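Local coordinates for protein glycoside Hydrolase (Bacteroides uniformis, PDB 5T9X) that probably hydrolyses agarose as a family 16 glycoside hydrolase (a beta-agarase) of a human gut bacterium that uses agarose, at residues 168-173 / 193-198; 221-226 / 285-290; 102-107 / 133-138; 162-167 / 334-339; 72-77 / 89-94. All blocks are in the same frame, centred on the assembly; numbering follows the deposited sequence.

Interaction 1 of 5, residues 168-173 / 193-198; sequences AKIANS and IEAYGS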
# COMPACT_ATOMS: atom_id res chain seq x y z
N ALA A 168 -1.32 -9.43 4.61
CA ALA A 168 -2.50 -8.60 4.53
C ALA A 168 -3.64 -9.28 3.81
O ALA A 168 -3.43 -10.11 2.90
CB ALA A 168 -2.15 -7.33 3.80
N LYS A 169 -4.83 -8.87 4.18
CA LYS A 169 -6.04 -9.36 3.55
C LYS A 169 -6.75 -8.18 2.90
O LYS A 169 -7.36 -7.34 3.57
CB LYS A 169 -6.93 -10.03 4.59
CG LYS A 169 -8.17 -10.68 4.03
CD LYS A 169 -8.83 -11.49 5.14
CE LYS A 169 -9.73 -12.60 4.63
NZ LYS A 169 -10.93 -11.97 4.02
N ILE A 170 -6.68 -8.15 1.58
CA ILE A 170 -7.22 -7.06 0.80
C ILE A 170 -8.73 -6.95 1.01
O ILE A 170 -9.44 -7.95 1.03
CB ILE A 170 -6.87 -7.27 -0.68
CG1 ILE A 170 -5.38 -7.01 -0.89
CG2 ILE A 170 -7.71 -6.39 -1.58
CD1 ILE A 170 -4.81 -7.74 -2.08
N ALA A 171 -9.22 -5.72 1.16
CA ALA A 171 -10.62 -5.53 1.46
C ALA A 171 -11.50 -5.99 0.31
O ALA A 171 -11.18 -5.77 -0.84
CB ALA A 171 -10.90 -4.07 1.79
N ASN A 172 -12.63 -6.62 0.65
CA ASN A 172 -13.65 -7.01 -0.33
C ASN A 172 -14.53 -5.79 -0.64
O ASN A 172 -15.70 -5.73 -0.27
CB ASN A 172 -14.46 -8.19 0.21
CG ASN A 172 -15.47 -8.75 -0.80
OD1 ASN A 172 -15.54 -8.39 -1.98
ND2 ASN A 172 -16.29 -9.64 -0.32
N SER A 173 -13.95 -4.86 -1.39
CA SER A 173 -14.43 -3.51 -1.53
C SER A 173 -13.97 -2.92 -2.86
O SER A 173 -12.93 -3.30 -3.41
CB SER A 173 -13.85 -2.68 -0.40
OG SER A 173 -14.49 -1.42 -0.33
N ILE A 193 1.66 -3.02 -2.21
CA ILE A 193 0.34 -3.50 -2.51
C ILE A 193 -0.51 -2.32 -2.94
O ILE A 193 -0.66 -1.35 -2.19
CB ILE A 193 -0.34 -4.15 -1.29
CG1 ILE A 193 0.48 -5.33 -0.76
CG2 ILE A 193 -1.74 -4.64 -1.68
CD1 ILE A 193 -0.10 -6.06 0.45
N GLU A 194 -1.06 -2.41 -4.13
CA GLU A 194 -2.25 -1.62 -4.50
C GLU A 194 -3.23 -2.60 -5.14
O GLU A 194 -2.88 -3.28 -6.10
CB GLU A 194 -1.86 -0.45 -5.41
CG GLU A 194 -3.03 0.38 -5.90
CD GLU A 194 -2.58 1.63 -6.67
OE1 GLU A 194 -1.76 1.50 -7.61
OE2 GLU A 194 -3.10 2.73 -6.35
N ALA A 195 -4.41 -2.74 -4.55
CA ALA A 195 -5.35 -3.77 -4.97
C ALA A 195 -6.80 -3.36 -4.73
O ALA A 195 -7.10 -2.57 -3.82
CB ALA A 195 -5.05 -5.09 -4.27
N TYR A 196 -7.67 -3.88 -5.58
CA TYR A 196 -9.12 -3.68 -5.48
C TYR A 196 -9.72 -5.08 -5.34
O TYR A 196 -9.54 -5.92 -6.23
CB TYR A 196 -9.64 -2.98 -6.74
CG TYR A 196 -8.78 -1.80 -7.09
CD1 TYR A 196 -8.98 -0.57 -6.48
CD2 TYR A 196 -7.72 -1.92 -7.96
CE1 TYR A 196 -8.18 0.52 -6.75
CE2 TYR A 196 -6.91 -0.83 -8.24
CZ TYR A 196 -7.15 0.40 -7.64
OH TYR A 196 -6.35 1.49 -7.89
N GLY A 197 -10.35 -5.34 -4.21
CA GLY A 197 -10.82 -6.68 -3.92
C GLY A 197 -12.23 -7.08 -4.31
O GLY A 197 -12.55 -8.27 -4.31
N SER A 198 -13.08 -6.11 -4.64
CA SER A 198 -14.50 -6.41 -4.95
C SER A 198 -14.68 -7.04 -6.33
O SER A 198 -13.85 -6.83 -7.21
CB SER A 198 -15.35 -5.15 -4.85
OG SER A 198 -16.59 -5.33 -5.47
O HOH W 1 -9.67 -3.37 -1.62
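Ile170 projects from segment 168-173 into the hollow above Ala195 and Gly197. The contact lies inside the beta sandwich (jelly roll) of a GH16 hydrolase. Strand 162-169 belongs to one sheet and strand 188-195 to the other, so their ends meet across the core. The small CB of Ala195 leaves room for the longer branch of Ile170, and Ile170 CD1 comes to 3.4 Å from Ala195 CB. The other branch goes a different way. Ile170 CG2 stands anti to the backbone N, and this carries it to 3.9 Å from Gly197 N. One side chain therefore fills two adjoining dips. Back along the strands, Ala168 CB meets Ile193 CD1, 4.1 Å away. These are apolar touches between short groups.

Beyond the strands the two segments close in, and backbone takes over from side chains. Asn172 is the centre of an inverse gamma turn. Ala171 O and Ser173 O both face segment 193-198. Gly197 has no side chain, and Ala171 O lies 3.2 Å from Gly197 CA in a CA-H...O contact. A water accepts a weak bond from Gly197 N and lies 2.9 Å from Ala171 O. The hydroxyl of Ser173 turns elsewhere, to Asn327 and the N-H of Met175, and that of Ser198 to the N-H of Arg200. Ser173 O takes the N-H of Ser198 at 3.1 Å between N and O, with the donor 60° above the carbonyl plane.

Interaction 2 of 5, residues 221-226 / 285-290; sequences VFIRDP and NDFTKG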
# COMPACT_ATOMS: atom_id res chain seq x y z
N VAL A 221 7.84 8.01 -9.97
CA VAL A 221 8.74 9.13 -9.83
C VAL A 221 7.97 10.37 -10.32
O VAL A 221 7.27 10.28 -11.31
CB VAL A 221 10.00 8.89 -10.64
CG1 VAL A 221 10.93 10.07 -10.49
CG2 VAL A 221 10.73 7.69 -10.11
N PHE A 222 8.09 11.49 -9.62
CA PHE A 222 7.33 12.70 -9.91
C PHE A 222 8.20 13.92 -10.02
O PHE A 222 9.22 14.03 -9.36
CB PHE A 222 6.33 13.06 -8.80
CG PHE A 222 5.39 11.96 -8.40
CD1 PHE A 222 4.17 11.80 -9.03
CD2 PHE A 222 5.68 11.13 -7.32
CE1 PHE A 222 3.28 10.81 -8.63
CE2 PHE A 222 4.80 10.14 -6.92
CZ PHE A 222 3.60 9.98 -7.59
N ILE A 223 7.77 14.85 -10.87
CA ILE A 223 8.19 16.24 -10.78
C ILE A 223 6.98 16.97 -10.20
O ILE A 223 5.88 16.79 -10.67
CB ILE A 223 8.49 16.88 -12.14
CG1 ILE A 223 9.45 16.03 -12.99
CG2 ILE A 223 9.04 18.29 -11.94
CD1 ILE A 223 10.89 16.14 -12.58
N ARG A 224 7.20 17.81 -9.21
CA ARG A 224 6.08 18.47 -8.54
C ARG A 224 5.38 19.60 -9.32
O ARG A 224 4.13 19.69 -9.30
CB ARG A 224 6.50 18.89 -7.12
CG ARG A 224 6.54 17.68 -6.19
CD ARG A 224 5.10 17.24 -5.88
NE ARG A 224 4.82 15.80 -6.04
CZ ARG A 224 3.59 15.29 -6.04
NH1 ARG A 224 3.41 13.97 -6.16
NH2 ARG A 224 2.52 16.08 -5.94
N ASP A 225 6.16 20.43 -10.03
CA ASP A 225 5.65 21.70 -10.62
C ASP A 225 6.50 22.22 -11.79
O ASP A 225 7.56 22.77 -11.55
CB ASP A 225 5.58 22.79 -9.53
CG ASP A 225 4.83 24.06 -9.98
OD1 ASP A 225 4.34 24.10 -11.15
OD2 ASP A 225 4.74 25.00 -9.16
N PRO A 226 6.05 22.09 -13.04
CA PRO A 226 4.75 21.49 -13.44
C PRO A 226 4.67 19.95 -13.27
O PRO A 226 5.64 19.25 -13.55
CB PRO A 226 4.65 21.86 -14.93
CG PRO A 226 6.08 22.04 -15.39
CD PRO A 226 6.96 22.24 -14.19
N ASN A 285 12.46 8.91 -18.21
CA ASN A 285 12.29 10.33 -18.51
C ASN A 285 13.19 11.23 -17.69
O ASN A 285 13.07 12.44 -17.79
CB ASN A 285 10.84 10.76 -18.25
CG ASN A 285 9.85 9.98 -19.08
OD1 ASN A 285 9.98 9.96 -20.29
ND2 ASN A 285 8.86 9.33 -18.45
N ASP A 286 14.08 10.66 -16.86
CA ASP A 286 15.05 11.45 -16.07
C ASP A 286 14.43 12.41 -15.01
O ASP A 286 15.02 13.42 -14.66
CB ASP A 286 16.00 12.21 -17.02
CG ASP A 286 17.38 12.46 -16.41
OD1 ASP A 286 17.98 11.51 -15.82
OD2 ASP A 286 17.88 13.61 -16.54
N PHE A 287 13.30 12.05 -14.43
CA PHE A 287 12.73 12.86 -13.37
C PHE A 287 13.57 12.93 -12.08
O PHE A 287 13.47 13.92 -11.35
CB PHE A 287 11.31 12.39 -13.01
CG PHE A 287 10.29 12.52 -14.12
CD1 PHE A 287 10.56 13.16 -15.33
CD2 PHE A 287 9.02 11.99 -13.92
CE1 PHE A 287 9.61 13.24 -16.32
CE2 PHE A 287 8.06 12.06 -14.90
CZ PHE A 287 8.35 12.69 -16.12
N THR A 288 14.40 11.92 -11.82
CA THR A 288 15.35 11.92 -10.70
C THR A 288 16.73 12.48 -11.03
O THR A 288 17.63 12.45 -10.19
CB THR A 288 15.57 10.48 -10.15
OG1 THR A 288 16.28 9.67 -11.11
CG2 THR A 288 14.24 9.84 -9.78
N LYS A 289 16.92 12.91 -12.28
CA LYS A 289 18.20 13.47 -12.75
C LYS A 289 19.34 12.48 -12.52
O LYS A 289 20.43 12.88 -12.13
CB LYS A 289 18.47 14.84 -12.08
CG LYS A 289 17.38 15.88 -12.37
CD LYS A 289 17.50 17.15 -11.51
N GLY A 290 19.05 11.19 -12.75
CA GLY A 290 20.00 10.08 -12.61
C GLY A 290 20.18 9.46 -11.22
O GLY A 290 20.89 8.45 -11.09
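Val221 begins the contact by pushing one methyl against the loop 285-290. Its CG1 stands anti to the backbone N (chi1 180°) and lies between two neighbours. Phe287 CB is 3.4 Å from Val221 CG1, and Thr288 CG2 is equally close to the same methyl. The carbonyl of Val221 also takes part: Val221 O sits at the edge of the Phe287 ring, near its plane, 3.6 Å from Phe287 CD2. Phe222 points its side chain the other way and offers little more than its backbone to that ring. Ile223 comes next and covers one ring face. Its CG1 lies 4.0 Å from the centroid of the Phe287 ring, a CH-pi contact offset toward the rim. Ile223 CD1 reaches on to Phe287 O, 3.6 Å away.

The receiving loop is shaped by a type I beta turn from Asp286 to Lys289. Thr288 OG1 is held separately by Asp283 and by the N-H of Gly292.

Strand 215-224 runs between strands 188-195 and 227-239 in the mixed sheet of the GH16 jelly roll. The loop that follows helix 279-282 spans these strands: Phe287 also touches Gln228 and Tyr230, and Thr288 touches Gln188.

Interaction 3 of 5, residues 102-107 / 133-138; sequences GPAPTI and VKVTSG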
# COMPACT_ATOMS: atom_id res chain seq x y z
N GLY A 102 -6.66 13.28 1.38
CA GLY A 102 -6.59 12.19 0.42
C GLY A 102 -7.29 12.48 -0.89
O GLY A 102 -7.96 13.50 -1.00
N PRO A 103 -7.11 11.60 -1.90
CA PRO A 103 -7.65 11.80 -3.25
C PRO A 103 -9.19 11.73 -3.26
O PRO A 103 -9.77 10.72 -2.85
CB PRO A 103 -7.05 10.65 -4.04
CG PRO A 103 -6.81 9.55 -3.04
CD PRO A 103 -6.63 10.20 -1.70
N ALA A 104 -9.85 12.76 -3.76
CA ALA A 104 -11.30 12.87 -3.64
C ALA A 104 -12.02 11.71 -4.36
O ALA A 104 -11.64 11.37 -5.47
CB ALA A 104 -11.75 14.23 -4.18
N PRO A 105 -13.04 11.11 -3.76
CA PRO A 105 -13.75 11.60 -2.59
C PRO A 105 -13.33 10.99 -1.25
O PRO A 105 -14.11 11.05 -0.29
CB PRO A 105 -15.20 11.20 -2.91
CG PRO A 105 -15.06 9.91 -3.61
CD PRO A 105 -13.81 10.05 -4.45
N THR A 106 -12.12 10.46 -1.17
CA THR A 106 -11.53 10.00 0.08
C THR A 106 -11.39 11.12 1.08
O THR A 106 -11.00 12.23 0.73
CB THR A 106 -10.11 9.44 -0.18
OG1 THR A 106 -10.21 8.45 -1.22
CG2 THR A 106 -9.48 8.86 1.08
N ILE A 107 -11.73 10.85 2.33
CA ILE A 107 -11.49 11.77 3.44
C ILE A 107 -10.98 10.92 4.61
O ILE A 107 -11.77 10.27 5.28
CB ILE A 107 -12.78 12.52 3.86
CG1 ILE A 107 -13.40 13.29 2.69
CG2 ILE A 107 -12.50 13.47 5.03
CD1 ILE A 107 -14.81 13.77 3.01
N VAL A 133 -17.84 16.59 -2.12
CA VAL A 133 -16.54 17.00 -2.67
C VAL A 133 -16.59 16.95 -4.19
O VAL A 133 -17.33 16.15 -4.76
CB VAL A 133 -15.37 16.13 -2.16
CG1 VAL A 133 -15.35 16.12 -0.64
CG2 VAL A 133 -15.48 14.71 -2.66
N LYS A 134 -15.81 17.81 -4.82
CA LYS A 134 -15.69 17.84 -6.26
C LYS A 134 -14.58 16.89 -6.65
O LYS A 134 -13.46 17.01 -6.18
CB LYS A 134 -15.36 19.27 -6.72
CG LYS A 134 -15.36 19.51 -8.22
CD LYS A 134 -14.52 20.75 -8.54
CE LYS A 134 -14.98 21.47 -9.80
NZ LYS A 134 -16.41 21.92 -9.68
N VAL A 135 -14.89 15.94 -7.53
CA VAL A 135 -13.95 14.92 -7.97
C VAL A 135 -13.56 15.18 -9.42
O VAL A 135 -14.42 15.45 -10.24
CB VAL A 135 -14.57 13.51 -7.85
CG1 VAL A 135 -13.61 12.45 -8.35
CG2 VAL A 135 -14.95 13.23 -6.41
N THR A 136 -12.28 15.03 -9.72
CA THR A 136 -11.75 15.31 -11.06
C THR A 136 -10.78 14.21 -11.54
O THR A 136 -9.93 13.74 -10.79
CB THR A 136 -11.07 16.69 -11.05
OG1 THR A 136 -12.09 17.70 -10.99
CG2 THR A 136 -10.17 16.90 -12.30
N SER A 137 -10.92 13.83 -12.81
CA SER A 137 -9.97 12.93 -13.46
C SER A 137 -10.17 13.07 -14.97
O SER A 137 -11.30 13.09 -15.46
CB SER A 137 -10.15 11.47 -13.00
OG SER A 137 -9.11 10.64 -13.48
N GLY A 138 -9.06 13.17 -15.70
CA GLY A 138 -9.08 13.77 -17.03
C GLY A 138 -9.59 15.19 -16.85
O GLY A 138 -8.99 16.00 -16.12
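Val133, Ala104 and Val135 carry most of this contact, which is wholly apolar in its side chains. Val133 and Val135 lie two apart on a strand, so both point at the loop, while Lys134 between them turns away to a salt bridge with Glu141. Val133 works through one methyl. Its CG2 sits between the backbone N and the carbonyl carbon, and it meets Pro105 CB at 3.5 Å. The same methyl is 4.1 Å from Ala104 CB.

Ala104 CB sits between the two valines, against Lys134 O at 3.8 Å. It is also 4.0 Å from Val135 CG2. Val135 straddles the Ala104-Pro105 peptide with both branches: CG1 lies 3.7 Å from Ala104 O, and CG2 reaches Pro105 CD at 3.9 Å.

The peptide between Ala104 and Pro105 is cis. It falls in the middle of a type VIa1 turn, closed by the bond from Thr106 N to Pro103 O at 2.9 Å. The turn places the methyl of Ala104 and the ring of Pro105 against the same pair of valines.

Both segments lean on strand 140-154 of the mixed sheet of the GH16 jelly roll, which pairs in parallel with strand 106-108 and antiparallel with strand 132-137. Helix 307-310 closes in as well: Pro105 touches Ala310, Val135 touches Ser307, and Ser307 also bonds to Ala104 O.

Interaction 4 of 5, residues 162-167 / 334-339; sequences VYVEAY and IRIYKP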
# COMPACT_ATOMS: atom_id res chain seq x y z
N VAL A 162 16.75 -2.65 1.55
CA VAL A 162 15.73 -2.93 2.56
C VAL A 162 14.69 -3.86 1.95
O VAL A 162 14.42 -3.78 0.75
CB VAL A 162 15.12 -1.64 3.16
CG1 VAL A 162 14.44 -0.79 2.11
CG2 VAL A 162 14.15 -1.95 4.28
N TYR A 163 14.17 -4.78 2.78
CA TYR A 163 13.10 -5.68 2.38
C TYR A 163 11.93 -5.35 3.24
O TYR A 163 12.07 -5.37 4.45
CB TYR A 163 13.49 -7.13 2.54
CG TYR A 163 12.40 -8.07 2.11
CD1 TYR A 163 12.01 -8.14 0.78
CD2 TYR A 163 11.74 -8.87 3.03
CE1 TYR A 163 10.98 -8.99 0.37
CE2 TYR A 163 10.71 -9.72 2.63
CZ TYR A 163 10.34 -9.76 1.30
OH TYR A 163 9.34 -10.60 0.88
N VAL A 164 10.80 -4.98 2.63
CA VAL A 164 9.57 -4.63 3.39
C VAL A 164 8.48 -5.56 2.93
O VAL A 164 8.26 -5.67 1.72
CB VAL A 164 9.14 -3.18 3.13
CG1 VAL A 164 7.89 -2.82 3.95
CG2 VAL A 164 10.28 -2.20 3.41
N GLU A 165 7.83 -6.26 3.87
CA GLU A 165 6.84 -7.30 3.53
C GLU A 165 5.64 -7.11 4.41
O GLU A 165 5.80 -7.01 5.61
CB GLU A 165 7.42 -8.72 3.71
CG GLU A 165 6.67 -9.85 3.00
CD GLU A 165 7.30 -11.24 3.21
OE1 GLU A 165 7.24 -11.72 4.37
OE2 GLU A 165 7.81 -11.89 2.26
N ALA A 166 4.44 -7.04 3.83
CA ALA A 166 3.21 -7.08 4.62
C ALA A 166 2.50 -8.40 4.42
O ALA A 166 2.65 -9.04 3.40
CB ALA A 166 2.30 -5.93 4.27
N TYR A 167 1.78 -8.81 5.46
CA TYR A 167 0.88 -9.96 5.45
C TYR A 167 -0.51 -9.36 5.66
O TYR A 167 -0.81 -8.80 6.74
CB TYR A 167 1.23 -10.93 6.59
CG TYR A 167 0.61 -12.30 6.52
CD1 TYR A 167 0.67 -13.04 5.35
CD2 TYR A 167 0.05 -12.91 7.65
CE1 TYR A 167 0.15 -14.32 5.27
CE2 TYR A 167 -0.48 -14.20 7.58
CZ TYR A 167 -0.41 -14.90 6.39
OH TYR A 167 -0.92 -16.17 6.23
N ILE A 334 3.67 -6.38 9.48
CA ILE A 334 4.57 -5.78 8.52
C ILE A 334 5.99 -5.85 9.07
O ILE A 334 6.23 -5.40 10.19
CB ILE A 334 4.13 -4.35 8.14
CG1 ILE A 334 5.00 -3.81 7.02
CG2 ILE A 334 4.17 -3.39 9.33
CD1 ILE A 334 4.44 -2.53 6.44
N ARG A 335 6.90 -6.42 8.29
CA ARG A 335 8.27 -6.66 8.72
C ARG A 335 9.26 -6.08 7.75
O ARG A 335 8.99 -6.03 6.56
CB ARG A 335 8.50 -8.16 8.92
CG ARG A 335 8.52 -9.00 7.67
CD ARG A 335 8.69 -10.45 8.05
NE ARG A 335 8.65 -11.33 6.89
CZ ARG A 335 9.13 -12.57 6.84
NH1 ARG A 335 9.77 -13.10 7.89
NH2 ARG A 335 8.99 -13.31 5.73
N ILE A 336 10.42 -5.67 8.26
CA ILE A 336 11.42 -4.87 7.55
C ILE A 336 12.79 -5.39 7.93
O ILE A 336 13.09 -5.48 9.12
CB ILE A 336 11.32 -3.41 7.99
CG1 ILE A 336 9.89 -2.89 7.86
CG2 ILE A 336 12.24 -2.51 7.18
CD1 ILE A 336 9.74 -1.45 8.26
N TYR A 337 13.62 -5.72 6.94
CA TYR A 337 14.97 -6.23 7.15
C TYR A 337 15.94 -5.45 6.29
O TYR A 337 15.61 -5.07 5.15
CB TYR A 337 15.12 -7.72 6.77
CG TYR A 337 14.24 -8.70 7.52
CD1 TYR A 337 14.71 -9.42 8.64
CD2 TYR A 337 12.92 -8.94 7.11
CE1 TYR A 337 13.89 -10.32 9.33
CE2 TYR A 337 12.11 -9.83 7.78
CZ TYR A 337 12.60 -10.51 8.88
OH TYR A 337 11.79 -11.37 9.53
N LYS A 338 17.14 -5.23 6.83
CA LYS A 338 18.25 -4.69 6.08
C LYS A 338 19.40 -5.66 6.17
O LYS A 338 19.57 -6.33 7.18
CB LYS A 338 18.70 -3.36 6.66
CG LYS A 338 17.63 -2.28 6.71
CD LYS A 338 18.27 -0.99 7.20
CE LYS A 338 18.28 0.12 6.16
NZ LYS A 338 18.94 -0.09 4.85
N PRO A 339 20.20 -5.73 5.11
CA PRO A 339 21.43 -6.51 5.13
C PRO A 339 22.53 -5.90 6.01
O PRO A 339 22.74 -4.71 5.97
CB PRO A 339 21.85 -6.55 3.66
CG PRO A 339 21.17 -5.44 2.99
CD PRO A 339 20.07 -4.94 3.88
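Tyr163 and Glu165 pair with Tyr337 and Arg335 through four backbone hydrogen bonds, as two antiparallel strands whose axes run at 166° and approach to 4.7 Å, while Val164 with Ile336, between them, and Ala166 with Ile334, beyond Glu165, are non-hydrogen-bonded pairs.

Glu165 and Arg335 form a buried salt bridge. Their side chains lie side by side and point the same way. Arg335 CG stands between the backbone N and the carbonyl carbon (chi1 70°), and the chain then runs extended to NE. Two nitrogens converge on a single oxygen: Arg335 NH2 is 2.7 Å from Glu165 OE1, and Arg335 NE is 2.9 Å from that same atom. The oxygen lies near the guanidinium plane, but both nitrogens come from one face of the carboxylate, and the two planes are 32° apart. The other nitrogen, Arg335 NH1, donates to the carbonyl of Phe55. Both residues are buried, so the opposite charges probably balance each other. Beside them Tyr337 puts its CD2 at the edge of the Tyr163 ring, 4.2 Å from Tyr163 CD2.

The opposite face is apolar. Val162 CG2 meets Ile336 CG2 at 3.5 Å, and Val164 CG1 lies 4.3 Å from Ile334 CD1.

In the antiparallel sheet of the GH16 jelly roll, strand 162-169 is flanked by strand 252-260 on its other edge, and strand 329-341 by strand 65-69. Trp52 and Pro58, from loops, lie over the face of Tyr163 and Arg335.

Interaction 5 of 5, residues 72-77 / 89-94; sequences QSDDFN and EKKWTD. With NA (sodium ion), chain D.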
# COMPACT_ATOMS: atom_id res chain seq x y z
N GLN A 72 11.07 -0.73 13.29
CA GLN A 72 9.80 -0.25 12.70
C GLN A 72 8.80 -1.38 12.39
O GLN A 72 7.61 -1.11 12.32
CB GLN A 72 10.06 0.56 11.42
CG GLN A 72 8.83 1.05 10.70
CD GLN A 72 8.09 2.07 11.51
OE1 GLN A 72 8.62 3.13 11.79
NE2 GLN A 72 6.85 1.76 11.90
N SER A 73 9.29 -2.62 12.19
CA SER A 73 8.45 -3.79 12.00
C SER A 73 7.41 -3.91 13.12
O SER A 73 7.70 -3.56 14.26
CB SER A 73 9.30 -5.05 12.02
OG SER A 73 10.39 -4.93 11.15
N ASP A 74 6.20 -4.38 12.81
CA ASP A 74 5.14 -4.49 13.80
C ASP A 74 4.28 -5.70 13.52
O ASP A 74 3.77 -5.85 12.42
CB ASP A 74 4.27 -3.21 13.82
CG ASP A 74 3.54 -3.00 15.19
OD1 ASP A 74 3.34 -3.98 15.95
OD2 ASP A 74 3.16 -1.84 15.50
N ASP A 75 4.12 -6.56 14.53
CA ASP A 75 3.18 -7.68 14.47
C ASP A 75 1.74 -7.32 14.89
O ASP A 75 0.82 -8.16 14.80
CB ASP A 75 3.72 -8.89 15.24
CG ASP A 75 3.80 -8.68 16.75
OD1 ASP A 75 3.15 -7.78 17.33
OD2 ASP A 75 4.52 -9.48 17.39
N PHE A 76 1.55 -6.10 15.37
CA PHE A 76 0.23 -5.58 15.72
C PHE A 76 -0.55 -6.41 16.75
O PHE A 76 -1.77 -6.40 16.72
CB PHE A 76 -0.60 -5.38 14.46
CG PHE A 76 -0.04 -4.37 13.50
CD1 PHE A 76 0.03 -3.02 13.86
CD2 PHE A 76 0.33 -4.74 12.22
CE1 PHE A 76 0.51 -2.08 12.96
CE2 PHE A 76 0.81 -3.79 11.33
CZ PHE A 76 0.92 -2.47 11.71
N ASN A 77 0.13 -7.12 17.65
CA ASN A 77 -0.54 -7.96 18.66
C ASN A 77 -0.67 -7.17 19.97
O ASN A 77 0.04 -7.41 20.95
CB ASN A 77 0.16 -9.33 18.83
CG ASN A 77 0.13 -10.21 17.54
OD1 ASN A 77 -0.69 -10.01 16.62
ND2 ASN A 77 1.02 -11.19 17.48
N GLU A 89 1.16 4.24 18.96
CA GLU A 89 1.89 5.50 18.98
C GLU A 89 3.41 5.36 19.04
O GLU A 89 4.10 6.33 18.78
CB GLU A 89 1.40 6.34 20.17
CG GLU A 89 2.02 7.73 20.32
CD GLU A 89 1.14 8.74 21.07
OE1 GLU A 89 0.20 8.34 21.81
OE2 GLU A 89 1.40 9.97 20.91
N LYS A 90 3.93 4.19 19.38
CA LYS A 90 5.39 4.02 19.44
C LYS A 90 6.03 3.87 18.07
O LYS A 90 7.25 4.04 17.95
CB LYS A 90 5.78 2.81 20.29
CG LYS A 90 5.41 2.92 21.76
CD LYS A 90 5.41 1.54 22.40
CE LYS A 90 5.18 1.63 23.90
NZ LYS A 90 5.03 0.27 24.49
N LYS A 91 5.23 3.50 17.06
CA LYS A 91 5.75 3.27 15.70
C LYS A 91 5.00 3.92 14.55
O LYS A 91 5.49 3.89 13.43
CB LYS A 91 5.84 1.75 15.45
CG LYS A 91 6.84 1.07 16.35
CD LYS A 91 6.68 -0.43 16.31
CE LYS A 91 7.65 -1.08 17.27
NZ LYS A 91 7.82 -2.47 16.84
N TRP A 92 3.83 4.48 14.82
CA TRP A 92 2.89 4.85 13.77
C TRP A 92 2.15 6.12 14.14
O TRP A 92 2.01 6.41 15.32
CB TRP A 92 1.86 3.74 13.56
CG TRP A 92 2.44 2.38 13.27
CD1 TRP A 92 2.51 1.34 14.13
CD2 TRP A 92 3.02 1.93 12.05
NE1 TRP A 92 3.09 0.26 13.53
CE2 TRP A 92 3.40 0.59 12.24
CE3 TRP A 92 3.23 2.51 10.80
CZ2 TRP A 92 4.01 -0.18 11.24
CZ3 TRP A 92 3.84 1.75 9.79
CH2 TRP A 92 4.22 0.41 10.02
N THR A 93 1.72 6.89 13.15
CA THR A 93 0.69 7.90 13.34
C THR A 93 -0.53 7.50 12.53
O THR A 93 -0.40 6.79 11.53
CB THR A 93 1.15 9.29 12.87
OG1 THR A 93 1.33 9.29 11.44
CG2 THR A 93 2.42 9.73 13.58
N ASP A 94 -1.71 7.94 12.96
CA ASP A 94 -3.00 7.57 12.31
C ASP A 94 -3.48 8.60 11.26
O ASP A 94 -4.68 8.86 11.12
CB ASP A 94 -4.11 7.26 13.36
CG ASP A 94 -4.27 8.37 14.42
OD1 ASP A 94 -3.57 9.40 14.32
OD2 ASP A 94 -5.05 8.18 15.39
NA NA D . -0.52 -9.91 13.98
O HOH W 2 5.48 -3.59 17.80
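Trp92 is met by polar groups in two quite different ways. At its edge, Trp92 NE1 donates to Asp74 OD2 at 2.9 Å, using the anti lone pair, and carboxylate and indole are nearly coplanar (12° apart). Asp74 OD2 also bonds to the hydroxyl of Tyr78. Over one face sits the amide nitrogen of Gln72, 3.5 Å from Trp92 CZ2. That nitrogen is held by an almost straight bond from Gln72 NE2 to Lys91 O, 3.0 Å long, and Gln72 OE1 bonds to the hydroxyl of Thr156. Gln72 reaches there because its chain bends at chi2 (66°). Phe76 lies beside the indole, its ring slid so far that the two barely overlap.

Strand 92-93 belongs to one sheet of the GH16 jelly roll, and Trp92 and Phe76 pack on Ile334 of the other. Lys91 stretches out to give Lys91 NZ to Ser73 O, 2.8 Å away. A water accepts from Lys91 NZ and donates a weak bond to Asp74 OD1.

Asp74 and Asp75 each form an Asx turn. The same loop binds sodium through Asp75 O at 2.4 Å and Asn77 OD1 at 2.6 Å from the ion. Glu51, Gly118 and Asp332 complete the site.

In the fold
The five contacts spread over one jelly-roll domain. Along the chain, interaction 5 comes first, then interaction 3; interactions 1 and 2 follow within the long span between the strands of interaction 4. Interactions 1 and 4 share strand 162-169, with centres about 20 Å apart. Interactions 4 and 5 touch: Ile334 and Ile336 are probably hydrogen-bonded to Asp74 and Ser73, which ties the sodium loop to the sheet. Interactions 1, 2, 3 and 5 all reach the mixed sheet, and strands 188-195 and 215-224 of interactions 1 and 2 are neighbours in it. Interactions 2 and 5 lie farthest out from each other, with centres about 32 Å apart, as do interactions 3 and 4.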